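Local structure of ABC transporter, solute-binding protein (Staphylococcus aureus, 6LKK) at residues K23-K28 / H227-K232; P72-S77 / Y85-K90; I102-D107 / S203-I208. The protein binds glucose 6-phosphate as an extracellular solute-binding lipoprotein and takes part in signalling through a two-component system. All blocks are in the same frame, centred on the assembly; numbering follows the deposited sequence.

The fold is that of the periplasmic-binding-protein clan, here with glucose 6-phosphate bound. Contacts 1 and 2 are neighbours. Their centres are about 20 Å apart, and they touch where K231 packs on Y73. Contact 3 lies on the other side of the chain's centre, its centre about 39 Å from that of contact 1 and about 33 Å from that of contact 2. Along the chain, contact 1 joins the most distant segments and spans the other two; contact 2 closes before contact 3 opens. Strand 92-105 links the last two: the 72-77 / 85-90 loop leads into it, and 102-107 contains its far end. None of the three holds a residue of the sugar-phosphate pocket.

Contact 1: K23-K28 / H227-K232; sequences KQEHVK and HPKRKK
V27 and H227 point at each other from opposite directions. CG1 of V27 meets the imidazole obliquely, 3.6 Å from H227 NE2. CG2 of V27 lies 4.0 Å from K229 CG and also borders the ring at CE1. The ring is fixed from its other nitrogen: K229 N donates to H227 ND1 at 3.1 Å, exactly in the ring plane. H227 NE2 also has a partner, the backbone O of N1. These residues join the C-terminal end of helix 11-25 to the start of helix 230-237 on the surface of the binding-protein fold. H26 leaves the first helix with positive phi; K229 is the N-cap residue of the second, in a type I turn from H227 to R230. Both V27 and H227 also touch L3 of strand 2-7.

Within the two helices, E25 and K232 cross at about a right angle. E25 folds back at chi2 (-62°), and its OE2 comes 3.8 Å from K232 CE. K232 NZ is hydrogen-bonded to Q235 OE1. Q24 NE2 holds E25 OE2 on its anti side at 2.9 Å, with a nearly straight N-H (173°). E25 OE1 and K229 NZ are 4.2 Å apart, too far for a salt bridge. A water links them, accepting from K229 NZ at 2.8 Å and donating weakly to E25 OE1.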
loop_
_atom_site.group_PDB
_atom_site.type_symbol
_atom_site.label_atom_id
_atom_site.label_comp_id
_atom_site.label_asym_id
_atom_site.label_seq_id
_atom_site.Cartn_x
_atom_site.Cartn_y
_atom_site.Cartn_z
ATOM N N LYS A 23 -0.989 -8.690 23.759
ATOM C CA LYS A 23 -0.573 -9.766 24.651
ATOM C C LYS A 23 0.717 -9.427 25.385
ATOM O O LYS A 23 0.911 -9.857 26.528
ATOM C CB LYS A 23 -0.419 -11.053 23.839
ATOM C CG LYS A 23 0.123 -12.256 24.593
ATOM C CD LYS A 23 0.178 -13.466 23.669
ATOM C CE LYS A 23 1.102 -14.550 24.196
ATOM N NZ LYS A 23 0.654 -15.099 25.503
ATOM N N GLN A 24 1.606 -8.661 24.755
ATOM C CA GLN A 24 2.884 -8.317 25.365
ATOM C C GLN A 24 2.790 -7.081 26.251
ATOM O O GLN A 24 3.385 -7.052 27.334
ATOM C CB GLN A 24 3.938 -8.095 24.274
ATOM C CG GLN A 24 5.263 -7.529 24.776
ATOM C CD GLN A 24 6.266 -7.325 23.659
ATOM O OE1 GLN A 24 6.632 -8.267 22.955
ATOM N NE2 GLN A 24 6.712 -6.085 23.486
ATOM N N GLU A 25 2.051 -6.060 25.819
ATOM C CA GLU A 25 2.016 -4.778 26.510
ATOM C C GLU A 25 0.708 -4.528 27.246
ATOM O O GLU A 25 0.587 -3.506 27.931
ATOM C CB GLU A 25 2.275 -3.641 25.515
ATOM C CG GLU A 25 3.620 -3.741 24.809
ATOM C CD GLU A 25 4.796 -3.658 25.765
ATOM O OE1 GLU A 25 4.604 -3.194 26.908
ATOM O OE2 GLU A 25 5.914 -4.057 25.373
ATOM N N HIS A 26 -0.272 -5.419 27.120
ATOM C CA HIS A 26 -1.508 -5.331 27.898
ATOM C C HIS A 26 -2.265 -4.042 27.585
ATOM O O HIS A 26 -2.794 -3.372 28.475
ATOM C CB HIS A 26 -1.211 -5.451 29.393
ATOM C CG HIS A 26 -0.352 -6.628 29.738
ATOM N ND1 HIS A 26 -0.149 -7.677 28.868
ATOM C CD2 HIS A 26 0.363 -6.918 30.849
ATOM C CE1 HIS A 26 0.651 -8.566 29.431
ATOM N NE2 HIS A 26 0.975 -8.129 30.634
ATOM N N VAL A 27 -2.309 -3.693 26.303
ATOM C CA VAL A 27 -3.082 -2.565 25.799
ATOM C C VAL A 27 -4.062 -3.100 24.768
ATOM O O VAL A 27 -3.716 -3.984 23.978
ATOM C CB VAL A 27 -2.174 -1.484 25.172
ATOM C CG1 VAL A 27 -3.002 -0.341 24.601
ATOM C CG2 VAL A 27 -1.173 -0.964 26.196
ATOM N N LYS A 28 -5.282 -2.572 24.776
ATOM C CA LYS A 28 -6.279 -2.930 23.774
ATOM C C LYS A 28 -6.127 -2.015 22.566
ATOM O O LYS A 28 -6.085 -0.788 22.709
ATOM C CB LYS A 28 -7.695 -2.822 24.342
ATOM C CG LYS A 28 -8.797 -3.236 23.363
ATOM C CD LYS A 28 -9.010 -4.743 23.353
ATOM C CE LYS A 28 -9.760 -5.196 22.106
ATOM N NZ LYS A 28 -8.885 -5.234 20.900
ATOM N N HIS A 227 -2.256 8.385 23.713
ATOM C CA HIS A 227 -2.016 7.182 24.491
ATOM C C HIS A 227 -0.518 7.046 24.733
ATOM O O HIS A 227 0.254 7.029 23.765
ATOM C CB HIS A 227 -2.555 5.958 23.760
ATOM C CG HIS A 227 -2.690 4.750 24.632
ATOM N ND1 HIS A 227 -1.612 4.151 25.247
ATOM C CD2 HIS A 227 -3.778 4.033 24.998
ATOM C CE1 HIS A 227 -2.031 3.117 25.954
ATOM N NE2 HIS A 227 -3.341 3.021 25.818
ATOM N N PRO A 228 -0.056 6.961 25.985
ATOM C CA PRO A 228 1.396 6.984 26.232
ATOM C C PRO A 228 2.147 5.780 25.680
ATOM O O PRO A 228 3.381 5.828 25.614
ATOM C CB PRO A 228 1.494 7.047 27.763
ATOM C CG PRO A 228 0.197 6.528 28.265
ATOM C CD PRO A 228 -0.830 6.884 27.236
ATOM N N LYS A 229 1.461 4.714 25.279
ATOM C CA LYS A 229 2.118 3.531 24.739
ATOM C C LYS A 229 2.250 3.562 23.220
ATOM O O LYS A 229 2.707 2.575 22.633
ATOM C CB LYS A 229 1.356 2.271 25.160
ATOM C CG LYS A 229 1.626 1.851 26.593
ATOM C CD LYS A 229 2.950 1.113 26.687
ATOM C CE LYS A 229 3.532 1.152 28.090
ATOM N NZ LYS A 229 4.985 0.827 28.064
ATOM N N ARG A 230 1.880 4.666 22.569
ATOM C CA ARG A 230 1.882 4.668 21.110
ATOM C C ARG A 230 3.295 4.678 20.544
ATOM O O ARG A 230 3.530 4.111 19.474
ATOM C CB ARG A 230 1.079 5.850 20.569
ATOM C CG ARG A 230 1.642 7.232 20.847
ATOM C CD ARG A 230 0.706 8.267 20.249
ATOM N NE ARG A 230 1.208 9.634 20.335
ATOM C CZ ARG A 230 0.578 10.683 19.813
ATOM N NH1 ARG A 230 -0.571 10.519 19.170
ATOM N NH2 ARG A 230 1.094 11.896 19.932
ATOM N N LYS A 231 4.252 5.299 21.237
ATOM C CA LYS A 231 5.628 5.234 20.757
ATOM C C LYS A 231 6.202 3.833 20.919
ATOM O O LYS A 231 7.000 3.392 20.083
ATOM C CB LYS A 231 6.493 6.269 21.476
ATOM C CG LYS A 231 6.294 7.664 20.923
ATOM C CD LYS A 231 7.108 8.715 21.649
ATOM C CE LYS A 231 6.820 10.091 21.065
ATOM N NZ LYS A 231 7.543 11.188 21.767
ATOM N N LYS A 232 5.795 3.109 21.965
ATOM C CA LYS A 232 6.183 1.708 22.073
ATOM C C LYS A 232 5.599 0.897 20.924
ATOM O O LYS A 232 6.248 -0.022 20.413
ATOM C CB LYS A 232 5.737 1.137 23.421
ATOM C CG LYS A 232 5.929 -0.371 23.586
ATOM C CD LYS A 232 7.386 -0.796 23.499
ATOM C CE LYS A 232 7.550 -2.021 22.611
ATOM N NZ LYS A 232 8.972 -2.444 22.484
HETATM O O HOH W 1 5.354 -1.416 29.656
#

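Contact 2: P72-S77 / Y85-K90; sequences PYQDTS and YRSNNK
This is a surface contact between two parts of one long loop, formed by the Q74 amide on the 87-90 backbone and by P72 packed on K90. The loop runs from strand 70-71 to strand 92-105 in the solute-binding-protein fold. S87 forms an ST turn there: S87 OG accepts from N89 N at 2.9 Å. The same hydroxyl is bonded to V92 O, which ties the turn to the start of the long strand.

Q74 reaches across in an extended chain, with CG anti to its carbonyl carbon (chi1 -67°). Q74 NE2 donates to N89 O at 2.8 Å. N89 O lies in the plane of the Q74 amide, but NE2 stands above the carbonyl plane of N89, 57° out of it. The other end of the amide is used as well. One water donates to Q74 OE1 and to S87 O, bridging the side chain to the turn. The amide is thus gripped at both ends, which should limit its rotation.

At the far end the backbones come close, with P72 and K90 CA atoms 5.3 Å apart. Y73 N makes a weak bond to K90 O, bent to 128°. P72 CA makes a CA-H...O contact with K90 O at 3.5 Å. The aliphatic part of K90 runs beside the proline ring, where K90 CD is 4.2 Å from P72 CB.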
loop_
_atom_site.group_PDB
_atom_site.type_symbol
_atom_site.label_atom_id
_atom_site.label_comp_id
_atom_site.label_asym_id
_atom_site.label_seq_id
_atom_site.Cartn_x
_atom_site.Cartn_y
_atom_site.Cartn_z
ATOM N N PRO A 72 5.507 15.528 14.706
ATOM C CA PRO A 72 6.825 15.220 14.137
ATOM C C PRO A 72 7.540 14.179 14.986
ATOM O O PRO A 72 7.888 14.435 16.141
ATOM C CB PRO A 72 7.558 16.568 14.157
ATOM C CG PRO A 72 6.497 17.595 14.337
ATOM C CD PRO A 72 5.422 16.940 15.135
ATOM N N TYR A 73 7.756 13.000 14.407
ATOM C CA TYR A 73 8.388 11.907 15.129
ATOM C C TYR A 73 8.832 10.818 14.168
ATOM O O TYR A 73 8.085 10.436 13.261
ATOM C CB TYR A 73 7.429 11.325 16.169
ATOM C CG TYR A 73 8.018 10.189 16.972
ATOM C CD1 TYR A 73 8.886 10.437 18.028
ATOM C CD2 TYR A 73 7.708 8.868 16.677
ATOM C CE1 TYR A 73 9.427 9.405 18.766
ATOM C CE2 TYR A 73 8.244 7.826 17.413
ATOM C CZ TYR A 73 9.103 8.102 18.458
ATOM O OH TYR A 73 9.645 7.077 19.200
ATOM N N GLN A 74 10.052 10.328 14.350
ATOM C CA GLN A 74 10.516 9.125 13.681
ATOM C C GLN A 74 11.170 8.224 14.714
ATOM O O GLN A 74 11.898 8.699 15.590
ATOM C CB GLN A 74 11.507 9.434 12.560
ATOM C CG GLN A 74 10.898 10.164 11.381
ATOM C CD GLN A 74 11.875 10.314 10.231
ATOM O OE1 GLN A 74 13.050 9.966 10.352
ATOM N NE2 GLN A 74 11.392 10.828 9.107
ATOM N N ASP A 75 10.896 6.927 14.613
ATOM C CA ASP A 75 11.508 5.968 15.518
ATOM C C ASP A 75 13.021 5.979 15.347
ATOM O O ASP A 75 13.544 6.182 14.249
ATOM C CB ASP A 75 10.958 4.567 15.255
ATOM C CG ASP A 75 11.368 3.572 16.320
ATOM O OD1 ASP A 75 10.698 3.517 17.372
ATOM O OD2 ASP A 75 12.372 2.858 16.111
ATOM N N THR A 76 13.732 5.759 16.456
ATOM C CA THR A 76 15.190 5.747 16.402
ATOM C C THR A 76 15.711 4.697 15.426
ATOM O O THR A 76 16.783 4.879 14.838
ATOM C CB THR A 76 15.763 5.500 17.798
ATOM O OG1 THR A 76 15.275 6.500 18.699
ATOM C CG2 THR A 76 17.290 5.545 17.776
ATOM N N SER A 77 14.965 3.606 15.230
ATOM C CA SER A 77 15.449 2.494 14.421
ATOM C C SER A 77 15.481 2.809 12.934
ATOM O O SER A 77 15.785 1.908 12.147
ATOM C CB SER A 77 14.589 1.252 14.662
ATOM O OG SER A 77 13.289 1.411 14.128
ATOM N N TYR A 85 15.094 3.681 1.298
ATOM C CA TYR A 85 13.663 3.790 1.561
ATOM C C TYR A 85 13.352 4.442 2.903
ATOM O O TYR A 85 12.244 4.284 3.421
ATOM C CB TYR A 85 13.016 2.407 1.476
ATOM C CG TYR A 85 13.303 1.720 0.165
ATOM C CD1 TYR A 85 12.814 2.232 -1.025
ATOM C CD2 TYR A 85 14.068 0.561 0.115
ATOM C CE1 TYR A 85 13.074 1.617 -2.227
ATOM C CE2 TYR A 85 14.333 -0.065 -1.088
ATOM C CZ TYR A 85 13.832 0.470 -2.255
ATOM O OH TYR A 85 14.089 -0.144 -3.460
ATOM N N ARG A 86 14.292 5.191 3.469
ATOM C CA ARG A 86 14.010 5.925 4.693
ATOM C C ARG A 86 13.139 7.138 4.398
ATOM O O ARG A 86 13.331 7.836 3.398
ATOM C CB ARG A 86 15.311 6.358 5.361
ATOM C CG ARG A 86 16.127 5.196 5.866
ATOM C CD ARG A 86 17.493 5.626 6.337
ATOM N NE ARG A 86 18.330 4.469 6.627
ATOM C CZ ARG A 86 19.465 4.518 7.314
ATOM N NH1 ARG A 86 19.906 5.673 7.796
ATOM N NH2 ARG A 86 20.157 3.408 7.524
ATOM N N SER A 87 12.174 7.385 5.276
ATOM C CA SER A 87 11.267 8.508 5.096
ATOM C C SER A 87 12.034 9.823 5.113
ATOM O O SER A 87 12.893 10.043 5.971
ATOM C CB SER A 87 10.210 8.509 6.198
ATOM O OG SER A 87 9.476 9.719 6.189
ATOM N N ASN A 88 11.720 10.695 4.155
ATOM C CA ASN A 88 12.181 12.077 4.167
ATOM C C ASN A 88 11.126 13.015 4.739
ATOM O O ASN A 88 11.204 14.232 4.539
ATOM C CB ASN A 88 12.581 12.515 2.757
ATOM C CG ASN A 88 11.392 12.657 1.821
ATOM O OD1 ASN A 88 10.275 12.254 2.145
ATOM N ND2 ASN A 88 11.634 13.226 0.646
ATOM N N ASN A 89 10.147 12.463 5.453
ATOM C CA ASN A 89 9.023 13.205 6.009
ATOM C C ASN A 89 9.106 13.098 7.524
ATOM O O ASN A 89 9.053 11.991 8.073
ATOM C CB ASN A 89 7.702 12.637 5.480
ATOM C CG ASN A 89 6.492 13.427 5.930
ATOM O OD1 ASN A 89 6.376 13.808 7.093
ATOM N ND2 ASN A 89 5.567 13.661 5.005
ATOM N N LYS A 90 9.243 14.241 8.199
ATOM C CA LYS A 90 9.512 14.233 9.634
ATOM C C LYS A 90 8.359 13.670 10.455
ATOM O O LYS A 90 8.542 13.426 11.653
ATOM C CB LYS A 90 9.851 15.648 10.117
ATOM C CG LYS A 90 8.721 16.663 10.009
ATOM C CD LYS A 90 9.149 18.011 10.582
ATOM C CE LYS A 90 8.043 19.050 10.483
ATOM N NZ LYS A 90 7.747 19.423 9.073
HETATM O O HOH W 2 13.609 8.266 8.075
#

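Contact 3: I102-D107 / S203-I208; sequences IVVNSD and SIVYPI
An antiparallel strand pair in the mixed sheet of this binding-protein fold forms the contact. The end of strand 92-105 runs beside strand 202-205, with the axes of the short segments 4.8 Å apart at closest approach. The N-to-C directions of these segments differ by 149°. I102 with V205 and V104 with S203 are hydrogen-bonded pairs. V103 with I204 between them is a non-hydrogen-bonded pair.

Each hydrogen-bonded pair has two bonds. I102 N donates to V205 O, and V205 N returns a bond to I102 O at 2.8 Å, nearly along the C=O axis. V104 N donates to S203 O in the carbonyl plane. The return bond from S203 N to V104 O is also 2.8 Å, and its N-H is the straightest of the four (172°). S203 O receives a further CA-H contact from V103 CA at 3.3 Å.

The side chains of I102, V104, S203 and V205 share one face. V104 and V205 meet at an angle through one methyl each, V104 CG2 to V205 CG2 at 4.0 Å. Each CG2, anti to its own carbonyl carbon, is the branch turned to the other valine. I102 CB faces V205 CB, while I102 CD1 reaches on to P207 CB, 4.1 Å away. S106 sets its CB 3.7 Å from S203 OG. N105 OD1 accepts from D107 N at 2.8 Å, an Asx turn.

Strand 184-188 continues the sheet beyond strand 92-105. V103 bonds to G185 through the backbone, and N105 to Y183 just before that strand. I102 and V104 pack on L186 and A184. On the other face, V103 and I204 both rest against A192 of helix 189-197.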
loop_
_atom_site.group_PDB
_atom_site.type_symbol
_atom_site.label_atom_id
_atom_site.label_comp_id
_atom_site.label_asym_id
_atom_site.label_seq_id
_atom_site.Cartn_x
_atom_site.Cartn_y
_atom_site.Cartn_z
ATOM N N ILE A 102 -0.154 -6.070 -10.969
ATOM C CA ILE A 102 -1.325 -6.464 -11.740
ATOM C C ILE A 102 -1.721 -7.860 -11.291
ATOM O O ILE A 102 -0.865 -8.738 -11.130
ATOM C CB ILE A 102 -1.029 -6.432 -13.250
ATOM C CG1 ILE A 102 -0.713 -5.010 -13.708
ATOM C CG2 ILE A 102 -2.208 -7.003 -14.043
ATOM C CD1 ILE A 102 -0.127 -4.938 -15.101
ATOM N N VAL A 103 -3.013 -8.075 -11.076
ATOM C CA VAL A 103 -3.538 -9.400 -10.777
ATOM C C VAL A 103 -4.379 -9.859 -11.957
ATOM O O VAL A 103 -5.157 -9.082 -12.522
ATOM C CB VAL A 103 -4.348 -9.424 -9.466
ATOM C CG1 VAL A 103 -3.406 -9.264 -8.277
ATOM C CG2 VAL A 103 -5.425 -8.347 -9.467
ATOM N N VAL A 104 -4.200 -11.118 -12.338
ATOM C CA VAL A 104 -4.851 -11.708 -13.499
ATOM C C VAL A 104 -5.596 -12.951 -13.043
ATOM O O VAL A 104 -5.077 -13.732 -12.241
ATOM C CB VAL A 104 -3.823 -12.062 -14.594
ATOM C CG1 VAL A 104 -4.511 -12.702 -15.795
ATOM C CG2 VAL A 104 -3.041 -10.824 -15.009
ATOM N N ASN A 105 -6.814 -13.131 -13.546
ATOM C CA ASN A 105 -7.555 -14.357 -13.272
ATOM C C ASN A 105 -7.064 -15.424 -14.241
ATOM O O ASN A 105 -7.247 -15.303 -15.457
ATOM C CB ASN A 105 -9.059 -14.136 -13.393
ATOM C CG ASN A 105 -9.855 -15.390 -13.068
ATOM O OD1 ASN A 105 -9.667 -16.432 -13.695
ATOM N ND2 ASN A 105 -10.721 -15.303 -12.065
ATOM N N SER A 106 -6.430 -16.463 -13.701
ATOM C CA SER A 106 -5.773 -17.474 -14.517
ATOM C C SER A 106 -6.735 -18.518 -15.068
ATOM O O SER A 106 -6.328 -19.320 -15.915
ATOM C CB SER A 106 -4.672 -18.155 -13.700
ATOM O OG SER A 106 -5.184 -18.676 -12.485
ATOM N N ASP A 107 -7.989 -18.534 -14.616
ATOM C CA ASP A 107 -9.001 -19.381 -15.238
ATOM C C ASP A 107 -9.672 -18.703 -16.423
ATOM O O ASP A 107 -10.077 -19.388 -17.370
ATOM C CB ASP A 107 -10.065 -19.788 -14.211
ATOM C CG ASP A 107 -9.642 -20.980 -13.369
ATOM O OD1 ASP A 107 -8.571 -21.560 -13.648
ATOM O OD2 ASP A 107 -10.384 -21.340 -12.427
ATOM N N SER A 203 -3.055 -14.850 -10.730
ATOM C CA SER A 203 -1.651 -14.701 -11.083
ATOM C C SER A 203 -1.191 -13.291 -10.739
ATOM O O SER A 203 -1.918 -12.317 -10.962
ATOM C CB SER A 203 -1.416 -14.973 -12.572
ATOM O OG SER A 203 -1.606 -16.342 -12.879
ATOM N N ILE A 204 0.021 -13.187 -10.204
ATOM C CA ILE A 204 0.602 -11.912 -9.798
ATOM C C ILE A 204 1.604 -11.497 -10.865
ATOM O O ILE A 204 2.523 -12.257 -11.197
ATOM C CB ILE A 204 1.262 -12.019 -8.415
ATOM C CG1 ILE A 204 0.225 -12.486 -7.384
ATOM C CG2 ILE A 204 1.865 -10.683 -8.003
ATOM C CD1 ILE A 204 0.798 -12.833 -6.028
ATOM N N VAL A 205 1.419 -10.299 -11.413
ATOM C CA VAL A 205 2.240 -9.787 -12.505
ATOM C C VAL A 205 2.893 -8.491 -12.050
ATOM O O VAL A 205 2.205 -7.546 -11.639
ATOM C CB VAL A 205 1.415 -9.566 -13.784
ATOM C CG1 VAL A 205 2.252 -8.873 -14.858
ATOM C CG2 VAL A 205 0.884 -10.892 -14.304
ATOM N N TYR A 206 4.219 -8.445 -12.132
ATOM C CA TYR A 206 4.965 -7.227 -11.878
ATOM C C TYR A 206 5.214 -6.543 -13.214
ATOM O O TYR A 206 6.023 -7.042 -14.010
ATOM C CB TYR A 206 6.283 -7.547 -11.176
ATOM C CG TYR A 206 6.087 -8.262 -9.854
ATOM C CD1 TYR A 206 5.975 -9.648 -9.795
ATOM C CD2 TYR A 206 5.995 -7.548 -8.666
ATOM C CE1 TYR A 206 5.783 -10.301 -8.587
ATOM C CE2 TYR A 206 5.802 -8.195 -7.455
ATOM C CZ TYR A 206 5.701 -9.571 -7.422
ATOM O OH TYR A 206 5.516 -10.222 -6.222
ATOM N N PRO A 207 4.546 -5.428 -13.516
ATOM C CA PRO A 207 4.567 -4.909 -14.894
ATOM C C PRO A 207 5.979 -4.632 -15.391
ATOM O O PRO A 207 6.769 -3.949 -14.734
ATOM C CB PRO A 207 3.731 -3.624 -14.811
ATOM C CG PRO A 207 3.505 -3.354 -13.361
ATOM C CD PRO A 207 3.664 -4.644 -12.638
ATOM N N ILE A 208 6.284 -5.162 -16.581
ATOM C CA ILE A 208 7.629 -5.046 -17.133
ATOM C C ILE A 208 8.000 -3.599 -17.435
ATOM O O ILE A 208 9.189 -3.263 -17.455
ATOM C CB ILE A 208 7.778 -5.920 -18.395
ATOM C CG1 ILE A 208 6.751 -5.539 -19.466
ATOM C CG2 ILE A 208 7.644 -7.397 -18.034
ATOM C CD1 ILE A 208 7.004 -6.191 -20.818
#